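PDB 1TUO: putative phosphomannomutase from Thermus thermophilus, which probably acts as a magnesium-dependent phosphosugar mutase, perhaps a phosphopentomutase, of the phosphohexose mutase family. Local coordinates for residues A[404-409]-A[448-453]. Sequence-based numbering, arbitrary orientation.
Sequences PLAGLT and PELVRA
L408 and L450 meet tip to tip, one methyl of each branched end facing the other: CD1 of L408 lies 4.1 Å from CD2 of L450. L450 starts from a CA–CB bond that does not aim at the loop, and its CG, anti to the backbone N (chi1 179°), swings the isobutyl end outward from the helix so that both methyls are presented to residues 404-409. L408 already points at the helix from its CA; its CG is anti to the carbonyl carbon instead (chi1 -50°), and the extended side chain carries CD1 across the gap.

The other methyl of L450 serves a second neighbour. Its CD1 faces CB of A406 at 4.5 Å, a looser approach, so that the forked end of L450 touches two residues of the loop, A406 and L408, with one branch each. A453, one helical turn further on, turns its CB toward A406 as well, and their CA atoms, 6.6 Å apart, mark the closest approach of the two backbones. The contact is wholly apolar, small and at the surface, with 129 Å² buried in all.

A type II' turn from L405 to L408 sets the loop residues in place. A406 takes its second position with a positive phi of 63°, G407 follows, and the turn is closed by L408 N bonding to L405 O at 3.3 Å. From this turn the CB atoms of both A406 and L408 point toward the helix.

The contact belongs to the C-terminal domain, where helix 448-459 packs on an antiparallel sheet. L450 also rests on A445 of strand 440-445, while L408 reaches L454 of the helix and Y423 of strand 419-423. L405 continues this packing against L454, A458 and W421, joining the loop that leads into edge strand 410-414 to both helix and sheet.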
loop_
_atom_site.group_PDB
_atom_site.type_symbol
_atom_site.label_atom_id
_atom_site.label_comp_id
_atom_site.label_asym_id
_atom_site.label_seq_id
_atom_site.Cartn_x
_atom_site.Cartn_y
_atom_site.Cartn_z
ATOM N N PRO A 404 12.576 27.536 -14.437
ATOM C CA PRO A 404 11.149 27.874 -14.472
ATOM C C PRO A 404 10.439 27.181 -15.633
ATOM O O PRO A 404 10.997 27.056 -16.721
ATOM C CB PRO A 404 11.160 29.393 -14.611
ATOM C CG PRO A 404 12.414 29.646 -15.394
ATOM C CD PRO A 404 13.401 28.725 -14.712
ATOM N N LEU A 405 9.210 26.729 -15.394
ATOM C CA LEU A 405 8.438 26.033 -16.419
ATOM C C LEU A 405 7.075 26.684 -16.621
ATOM O O LEU A 405 6.433 27.116 -15.663
ATOM C CB LEU A 405 8.270 24.564 -16.030
ATOM C CG LEU A 405 9.572 23.829 -15.700
ATOM C CD1 LEU A 405 9.259 22.399 -15.307
ATOM C CD2 LEU A 405 10.508 23.862 -16.900
ATOM N N ALA A 406 6.631 26.739 -17.873
ATOM C CA ALA A 406 5.364 27.377 -18.195
ATOM C C ALA A 406 5.536 28.842 -17.803
ATOM O O ALA A 406 6.621 29.400 -17.965
ATOM C CB ALA A 406 4.227 26.741 -17.413
ATOM N N GLY A 407 4.484 29.464 -17.287
ATOM C CA GLY A 407 4.590 30.859 -16.899
ATOM C C GLY A 407 4.673 31.030 -15.397
ATOM O O GLY A 407 4.189 32.024 -14.846
ATOM N N LEU A 408 5.294 30.061 -14.730
ATOM C CA LEU A 408 5.418 30.096 -13.277
ATOM C C LEU A 408 6.791 30.532 -12.778
ATOM O O LEU A 408 7.825 30.070 -13.264
ATOM C CB LEU A 408 5.088 28.721 -12.693
ATOM C CG LEU A 408 3.784 28.062 -13.149
ATOM C CD1 LEU A 408 3.586 26.768 -12.371
ATOM C CD2 LEU A 408 2.610 29.001 -12.926
ATOM N N THR A 409 6.781 31.420 -11.789
ATOM C CA THR A 409 8.007 31.929 -11.183
ATOM C C THR A 409 8.394 31.009 -10.023
ATOM O O THR A 409 7.656 30.895 -9.044
ATOM C CB THR A 409 7.793 33.352 -10.629
ATOM O OG1 THR A 409 7.214 34.180 -11.646
ATOM C CG2 THR A 409 9.118 33.956 -10.177
ATOM N N PRO A 448 -5.751 20.620 -13.984
ATOM C CA PRO A 448 -5.182 19.531 -14.781
ATOM C C PRO A 448 -4.460 20.113 -15.996
ATOM O O PRO A 448 -3.512 19.521 -16.500
ATOM C CB PRO A 448 -6.408 18.715 -15.195
ATOM C CG PRO A 448 -7.430 19.042 -14.140
ATOM C CD PRO A 448 -7.221 20.511 -13.919
ATOM N N GLU A 449 -4.924 21.269 -16.466
ATOM C CA GLU A 449 -4.309 21.903 -17.626
ATOM C C GLU A 449 -2.906 22.381 -17.312
ATOM O O GLU A 449 -1.999 22.226 -18.132
ATOM C CB GLU A 449 -5.156 23.080 -18.128
ATOM C CG GLU A 449 -6.450 22.635 -18.791
ATOM C CD GLU A 449 -7.406 21.986 -17.816
ATOM O OE1 GLU A 449 -8.089 21.019 -18.213
ATOM O OE2 GLU A 449 -7.476 22.446 -16.654
ATOM N N LEU A 450 -2.726 22.958 -16.127
ATOM C CA LEU A 450 -1.405 23.441 -15.733
ATOM C C LEU A 450 -0.500 22.254 -15.456
ATOM O O LEU A 450 0.699 22.297 -15.738
ATOM C CB LEU A 450 -1.492 24.327 -14.491
ATOM C CG LEU A 450 -0.134 24.855 -14.010
ATOM C CD1 LEU A 450 0.562 25.619 -15.142
ATOM C CD2 LEU A 450 -0.337 25.764 -12.814
ATOM N N VAL A 451 -1.070 21.196 -14.884
ATOM C CA VAL A 451 -0.299 19.991 -14.622
ATOM C C VAL A 451 0.264 19.488 -15.954
ATOM O O VAL A 451 1.456 19.209 -16.065
ATOM C CB VAL A 451 -1.180 18.879 -14.002
ATOM C CG1 VAL A 451 -0.438 17.544 -14.005
ATOM C CG2 VAL A 451 -1.558 19.265 -12.581
ATOM N N ARG A 452 -0.596 19.388 -16.967
ATOM C CA ARG A 452 -0.149 18.908 -18.274
ATOM C C ARG A 452 0.891 19.829 -18.913
ATOM O O ARG A 452 1.871 19.351 -19.493
ATOM C CB ARG A 452 -1.342 18.730 -19.225
ATOM C CG ARG A 452 -0.956 18.288 -20.644
ATOM C CD ARG A 452 -0.180 16.967 -20.652
ATOM N NE ARG A 452 0.201 16.546 -22.003
ATOM C CZ ARG A 452 -0.648 16.089 -22.922
ATOM N NH1 ARG A 452 -1.941 15.983 -22.649
ATOM N NH2 ARG A 452 -0.201 15.751 -24.127
ATOM N N ALA A 453 0.687 21.140 -18.806
ATOM C CA ALA A 453 1.633 22.099 -19.376
ATOM C C ALA A 453 2.993 21.943 -18.689
ATOM O O ALA A 453 4.035 21.867 -19.345
ATOM C CB ALA A 453 1.113 23.527 -19.198
#